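Local coordinates for protein Cellobiohydrolase. glycosyl hydrolase family 6 (PDB 4AVN) that probably hydrolyses the beta-1,4 glycosidic bonds of cellulose from chain ends, releasing cellobiose, through the catalytic domain described here, at residues 132-137 with 165-170; 136-141 with 203-208. The protein carries 2 engineered substitutions. One frame throughout, in Å; residues are numbered along the deposited sequence.

Interaction 1: 132-137 with 165-170. With BGC (beta-D-glucopyranose), chain B.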
loop_
_atom_site.group_PDB
_atom_site.type_symbol
_atom_site.label_atom_id
_atom_site.label_comp_id
_atom_site.label_asym_id
_atom_site.label_seq_id
_atom_site.Cartn_x
_atom_site.Cartn_y
_atom_site.Cartn_z
ATOM N N ILE A 132 -3.048 5.412 -7.763
ATOM C CA ILE A 132 -2.858 4.133 -7.083
ATOM C C ILE A 132 -4.229 3.512 -6.862
ATOM O O ILE A 132 -5.031 4.037 -6.092
ATOM C CB ILE A 132 -2.138 4.312 -5.715
ATOM C CG1 ILE A 132 -0.813 5.079 -5.870
ATOM C CG2 ILE A 132 -1.906 2.966 -5.033
ATOM C CD1 ILE A 132 0.289 4.313 -6.567
ATOM N N ILE A 133 -4.498 2.401 -7.541
ATOM C CA ILE A 133 -5.866 1.888 -7.611
ATOM C C ILE A 133 -6.222 0.869 -6.539
ATOM O O ILE A 133 -5.775 -0.272 -6.584
ATOM C CB ILE A 133 -6.191 1.291 -9.005
ATOM C CG1 ILE A 133 -5.733 2.235 -10.132
ATOM C CG2 ILE A 133 -7.689 0.917 -9.084
ATOM C CD1 ILE A 133 -6.400 3.603 -10.146
ATOM N N GLU A 134 -7.035 1.303 -5.579
ATOM C CA GLU A 134 -7.734 0.405 -4.646
ATOM C C GLU A 134 -6.866 -0.598 -3.888
ATOM O O GLU A 134 -6.829 -1.797 -4.192
ATOM C CB GLU A 134 -8.931 -0.267 -5.335
ATOM C CG GLU A 134 -9.983 0.741 -5.820
ATOM C CD GLU A 134 -10.661 1.526 -4.687
ATOM O OE1 GLU A 134 -10.590 1.102 -3.513
ATOM O OE2 GLU A 134 -11.274 2.576 -4.987
ATOM N N ILE A 135 -6.177 -0.069 -2.881
ATOM C CA ILE A 135 -5.401 -0.843 -1.921
ATOM C C ILE A 135 -6.298 -1.867 -1.233
ATOM O O ILE A 135 -7.489 -1.604 -1.034
ATOM C CB ILE A 135 -4.765 0.144 -0.893
ATOM C CG1 ILE A 135 -3.370 0.553 -1.346
ATOM C CG2 ILE A 135 -4.696 -0.420 0.514
ATOM C CD1 ILE A 135 -3.291 1.051 -2.744
ATOM N N ASP A 136 -5.744 -3.035 -0.905
ATOM C CA ASP A 136 -6.421 -4.000 -0.028
ATOM C C ASP A 136 -7.777 -4.411 -0.607
ATOM O O ASP A 136 -8.799 -4.432 0.085
ATOM C CB ASP A 136 -6.549 -3.391 1.386
ATOM C CG ASP A 136 -7.165 -4.335 2.398
ATOM O OD1 ASP A 136 -7.102 -5.564 2.222
ATOM O OD2 ASP A 136 -7.712 -3.828 3.395
ATOM N N SER A 137 -7.786 -4.733 -1.896
ATOM C CA SER A 137 -9.023 -5.134 -2.554
ATOM C C SER A 137 -8.929 -6.539 -3.145
ATOM O O SER A 137 -9.195 -7.532 -2.451
ATOM C CB SER A 137 -9.441 -4.093 -3.606
ATOM O OG SER A 137 -8.476 -3.980 -4.645
ATOM N N ASN A 165 -15.180 -5.267 -11.121
ATOM C CA ASN A 165 -15.811 -4.241 -11.954
ATOM C C ASN A 165 -15.502 -2.803 -11.529
ATOM O O ASN A 165 -15.377 -1.908 -12.372
ATOM C CB ASN A 165 -17.331 -4.466 -12.054
ATOM C CG ASN A 165 -17.678 -5.740 -12.806
ATOM O OD1 ASN A 165 -16.905 -6.197 -13.645
ATOM N ND2 ASN A 165 -18.834 -6.328 -12.498
ATOM N N GLY A 166 -15.375 -2.589 -10.224
ATOM C CA GLY A 166 -15.026 -1.274 -9.689
ATOM C C GLY A 166 -13.620 -0.883 -10.091
ATOM O O GLY A 166 -13.384 0.246 -10.521
ATOM N N VAL A 167 -12.687 -1.820 -9.959
ATOM C CA VAL A 167 -11.309 -1.596 -10.387
ATOM C C VAL A 167 -11.220 -1.334 -11.903
ATOM O O VAL A 167 -10.575 -0.386 -12.332
ATOM C CB VAL A 167 -10.363 -2.750 -9.953
ATOM C CG1 VAL A 167 -8.986 -2.603 -10.592
ATOM C CG2 VAL A 167 -10.214 -2.774 -8.434
ATOM N N GLY A 168 -11.878 -2.166 -12.709
ATOM C CA GLY A 168 -11.838 -1.982 -14.163
ATOM C C GLY A 168 -12.394 -0.627 -14.561
ATOM O O GLY A 168 -11.905 0.007 -15.496
ATOM N N TYR A 169 -13.428 -0.190 -13.850
ATOM C CA TYR A 169 -14.075 1.101 -14.125
ATOM C C TYR A 169 -13.144 2.287 -13.794
ATOM O O TYR A 169 -13.029 3.233 -14.585
ATOM C CB TYR A 169 -15.416 1.214 -13.381
ATOM C CG TYR A 169 -16.226 2.436 -13.784
ATOM C CD1 TYR A 169 -17.004 2.428 -14.949
ATOM C CD2 TYR A 169 -16.204 3.609 -13.010
ATOM C CE1 TYR A 169 -17.742 3.547 -15.333
ATOM C CE2 TYR A 169 -16.948 4.732 -13.383
ATOM C CZ TYR A 169 -17.713 4.690 -14.546
ATOM O OH TYR A 169 -18.438 5.789 -14.939
ATOM N N ALA A 170 -12.495 2.233 -12.631
ATOM C CA ALA A 170 -11.463 3.203 -12.271
ATOM C C ALA A 170 -10.339 3.222 -13.309
ATOM O O ALA A 170 -9.892 4.297 -13.726
ATOM C CB ALA A 170 -10.897 2.903 -10.878
HETATM C C2 BGC B . -5.425 -6.136 6.151
HETATM C C3 BGC B . -5.667 -4.686 5.727
HETATM C C4 BGC B . -4.370 -3.927 5.428
HETATM C C5 BGC B . -3.381 -4.768 4.610
HETATM C C6 BGC B . -2.029 -4.080 4.473
HETATM C C1 BGC B . -4.357 -6.834 5.301
HETATM O O2 BGC B . -6.640 -6.847 6.074
HETATM O O3 BGC B . -6.378 -3.999 6.743
HETATM O O4 BGC B . -4.701 -2.749 4.722
HETATM O O5 BGC B . -3.185 -6.034 5.221
HETATM O O6 BGC B . -1.214 -4.881 3.650
#

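Interaction 2: 136-141 with 203-208. With BGC (beta-D-glucopyranose), chain B.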
loop_
_atom_site.group_PDB
_atom_site.type_symbol
_atom_site.label_atom_id
_atom_site.label_comp_id
_atom_site.label_asym_id
_atom_site.label_seq_id
_atom_site.Cartn_x
_atom_site.Cartn_y
_atom_site.Cartn_z
ATOM N N ASP A 136 -5.744 -3.035 -0.905
ATOM C CA ASP A 136 -6.421 -4.000 -0.028
ATOM C C ASP A 136 -7.777 -4.411 -0.607
ATOM O O ASP A 136 -8.799 -4.432 0.085
ATOM C CB ASP A 136 -6.549 -3.391 1.386
ATOM C CG ASP A 136 -7.165 -4.335 2.398
ATOM O OD1 ASP A 136 -7.102 -5.564 2.222
ATOM O OD2 ASP A 136 -7.712 -3.828 3.395
ATOM N N SER A 137 -7.786 -4.733 -1.896
ATOM C CA SER A 137 -9.023 -5.134 -2.554
ATOM C C SER A 137 -8.929 -6.539 -3.145
ATOM O O SER A 137 -9.195 -7.532 -2.451
ATOM C CB SER A 137 -9.441 -4.093 -3.606
ATOM O OG SER A 137 -8.476 -3.980 -4.645
ATOM N N LEU A 138 -8.512 -6.624 -4.408
ATOM C CA LEU A 138 -8.505 -7.885 -5.155
ATOM C C LEU A 138 -7.829 -9.110 -4.477
ATOM O O LEU A 138 -8.385 -10.213 -4.543
ATOM C CB LEU A 138 -7.948 -7.667 -6.570
ATOM C CG LEU A 138 -8.652 -6.635 -7.454
ATOM C CD1 LEU A 138 -7.827 -6.379 -8.704
ATOM C CD2 LEU A 138 -10.067 -7.091 -7.840
ATOM N N PRO A 139 -6.646 -8.935 -3.834
ATOM C CA PRO A 139 -6.024 -10.104 -3.188
ATOM C C PRO A 139 -6.913 -10.785 -2.150
ATOM O O PRO A 139 -6.799 -11.999 -1.972
ATOM C CB PRO A 139 -4.775 -9.522 -2.516
ATOM C CG PRO A 139 -4.463 -8.296 -3.320
ATOM C CD PRO A 139 -5.781 -7.742 -3.731
ATOM N N ASN A 140 -7.783 -10.018 -1.490
ATOM C CA ASN A 140 -8.770 -10.559 -0.556
ATOM C C ASN A 140 -9.675 -11.617 -1.188
ATOM O O ASN A 140 -10.151 -12.522 -0.510
ATOM C CB ASN A 140 -9.660 -9.441 -0.001
ATOM C CG ASN A 140 -8.915 -8.491 0.920
ATOM O OD1 ASN A 140 -8.827 -7.287 0.650
ATOM N ND2 ASN A 140 -8.373 -9.023 2.008
ATOM N N LEU A 141 -9.925 -11.480 -2.488
ATOM C CA LEU A 141 -10.801 -12.401 -3.192
ATOM C C LEU A 141 -10.104 -13.728 -3.493
ATOM O O LEU A 141 -10.767 -14.719 -3.827
ATOM C CB LEU A 141 -11.345 -11.763 -4.473
ATOM C CG LEU A 141 -12.039 -10.401 -4.338
ATOM C CD1 LEU A 141 -12.598 -9.948 -5.687
ATOM C CD2 LEU A 141 -13.139 -10.427 -3.279
ATOM N N ASP A 203 -4.110 -13.924 -11.890
ATOM C CA ASP A 203 -5.360 -14.098 -12.652
ATOM C C ASP A 203 -6.413 -13.033 -12.350
ATOM O O ASP A 203 -7.036 -12.505 -13.273
ATOM C CB ASP A 203 -5.952 -15.497 -12.437
ATOM C CG ASP A 203 -5.039 -16.603 -12.947
ATOM O OD1 ASP A 203 -4.123 -16.312 -13.751
ATOM O OD2 ASP A 203 -5.239 -17.766 -12.542
ATOM N N ILE A 204 -6.609 -12.713 -11.070
ATOM C CA ILE A 204 -7.632 -11.724 -10.705
ATOM C C ILE A 204 -7.247 -10.297 -11.103
ATOM O O ILE A 204 -8.113 -9.501 -11.451
ATOM C CB ILE A 204 -8.064 -11.820 -9.212
ATOM C CG1 ILE A 204 -9.420 -11.129 -9.011
ATOM C CG2 ILE A 204 -6.987 -11.258 -8.267
ATOM C CD1 ILE A 204 -10.292 -11.782 -7.969
ATOM N N PHE A 205 -5.952 -9.988 -11.060
ATOM C CA PHE A 205 -5.450 -8.704 -11.565
ATOM C C PHE A 205 -5.766 -8.564 -13.062
ATOM O O PHE A 205 -6.210 -7.506 -13.519
ATOM C CB PHE A 205 -3.939 -8.567 -11.347
ATOM C CG PHE A 205 -3.510 -8.580 -9.895
ATOM C CD1 PHE A 205 -4.367 -8.146 -8.881
ATOM C CD2 PHE A 205 -2.217 -8.983 -9.555
ATOM C CE1 PHE A 205 -3.953 -8.152 -7.534
ATOM C CE2 PHE A 205 -1.795 -8.993 -8.227
ATOM C CZ PHE A 205 -2.665 -8.575 -7.213
ATOM N N TYR A 206 -5.537 -9.643 -13.810
ATOM C CA TYR A 206 -5.822 -9.671 -15.242
ATOM C C TYR A 206 -7.327 -9.524 -15.494
ATOM O O TYR A 206 -7.743 -8.760 -16.360
ATOM C CB TYR A 206 -5.271 -10.958 -15.864
ATOM C CG TYR A 206 -5.334 -10.999 -17.373
ATOM C CD1 TYR A 206 -4.466 -10.224 -18.142
ATOM C CD2 TYR A 206 -6.253 -11.811 -18.031
ATOM C CE1 TYR A 206 -4.515 -10.245 -19.521
ATOM C CE2 TYR A 206 -6.300 -11.853 -19.439
ATOM C CZ TYR A 206 -5.423 -11.065 -20.166
ATOM O OH TYR A 206 -5.441 -11.075 -21.546
ATOM N N GLU A 207 -8.139 -10.242 -14.720
ATOM C CA GLU A 207 -9.594 -10.131 -14.825
ATOM C C GLU A 207 -10.092 -8.687 -14.624
ATOM O O GLU A 207 -10.896 -8.187 -15.410
ATOM C CB GLU A 207 -10.269 -11.093 -13.842
ATOM C CG GLU A 207 -11.790 -11.156 -13.960
ATOM C CD GLU A 207 -12.451 -11.961 -12.839
ATOM O OE1 GLU A 207 -11.752 -12.434 -11.917
ATOM O OE2 GLU A 207 -13.688 -12.123 -12.886
ATOM N N ALA A 208 -9.602 -8.019 -13.580
ATOM C CA ALA A 208 -10.004 -6.636 -13.291
ATOM C C ALA A 208 -9.561 -5.666 -14.377
ATOM O O ALA A 208 -10.308 -4.759 -14.736
ATOM C CB ALA A 208 -9.466 -6.177 -11.936
HETATM C C2 BGC B . -5.425 -6.136 6.151
HETATM C C3 BGC B . -5.667 -4.686 5.727
HETATM C C4 BGC B . -4.370 -3.927 5.428
HETATM C C5 BGC B . -3.381 -4.768 4.610
HETATM C C6 BGC B . -2.029 -4.080 4.473
HETATM C C1 BGC B . -4.357 -6.834 5.301
HETATM O O2 BGC B . -6.640 -6.847 6.074
HETATM O O3 BGC B . -6.378 -3.999 6.743
HETATM O O4 BGC B . -4.701 -2.749 4.722
HETATM O O5 BGC B . -3.185 -6.034 5.221
HETATM O O6 BGC B . -1.214 -4.881 3.650
#

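Interaction 1: 132-137 with 165-170
Ile133 and Val167 join the end of strand 127-133 to helix 162-175, a strand-to-helix packing in the distorted alpha/beta barrel of glycoside hydrolase family 6. The two side chains cross obliquely, with CG2 of Ile133 4.0 Å from CG1 of Val167. That methyl lies anti to the backbone N of Ile133 (the chi1 of -47° places CG1 beside N), and it also meets CB of Ala170, one helical turn on from Val167. The second branch of Val167, CG2, turns to the loop after the strand and lies 4.2 Å from CB of Glu134. The carboxylate of Glu134 is gripped elsewhere, by Tyr106 OH and the backbone N of Asn83. Beyond the packing, the loop carries Asp136, predicted to be the proton donor, to a bound glucose. OD2 of Asp136 is 3.2 Å from C3 of the sugar and takes a weak hydrogen bond from its O4. With an alanine here the carboxylate is gone, and the O4 hydroxyl would probably lose its weak bond and the site its presumed proton donor. The loop is braced from within by Ser137, whose OG donates to Glu134 O at 2.8 Å, tilted 29° from the carbonyl plane.

Interaction 2: 136-141 with 203-208
Leu138 faces helix 195-209 with its side chain lying across the surface formed by Ile204, Phe205 and Ala208. Leu138 is extended at its second torsion (chi2 170°), which carries its CD1 away from the backbone to CB of Ala208, at 3.6 Å, and to the rim of the Phe205 ring. The approach to the phenylalanine is oblique: CD1 of Leu138 sits in the ring plane, 3.9 Å from CD1 of Phe205, and thus meets an edge of the ring, not a face. Pro139 comes to the same rim farther along, its CD 4.2 Å from CE1 of Phe205. Nearer its own backbone, CB of Leu138 rests against CG2 of Ile204 at 4.1 Å.

Ile204 serves two leucines with different branches. While CG2 is given to Leu138, CD1 runs to Leu141, where the two side chains cross at about a right angle and CD1 of Ile204 is 3.7 Å from CB of Leu141. The first torsion separates the two branches: CG1, which bears CD1, is anti to the backbone N of Ile204 (chi1 -161°), and CG2 lies between N and the carbonyl carbon. No hydrogen bond joins the segments, and every touching residue is buried.

A type I turn from Ser137 to Asn140 brings the leucine and proline to the helix, and the backbone N of Leu141 donates to Leu138 O at 2.9 Å. Tyr163 and Met157 border Leu141 from neighbouring helices, while Pro139 packs on Trp191, a predicted substrate-binding residue. The arrangement is that of a loop at the C-terminal end of a barrel strand, where alpha/beta barrels carry their active sites: the predicted acid Asp136 faces the sugar, and the following turn is seated on a helix of the barrel.

Interactions 1 and 2 share Asp136 and Ser137, and their centres lie 9 Å apart. Both are buried and apolar across their segments, but they hold different elements: interaction 1 sets the strand end against helix 162-175 mainly with aliphatic side chains, whereas interaction 2 seats the following turn on helix 195-209 and adds a proline and the edge of an aromatic ring, burying 271 Å² against 176 Å². The two patches merge where CG1 of Val167 meets CB of Ala208 at 3.8 Å and CG2 of Val167 approaches CG of Leu138. Polar chemistry lies on the loop they share, which turns toward the glucose, a sugar also hydrogen-bonded by Asn228, while both packing patches face helices.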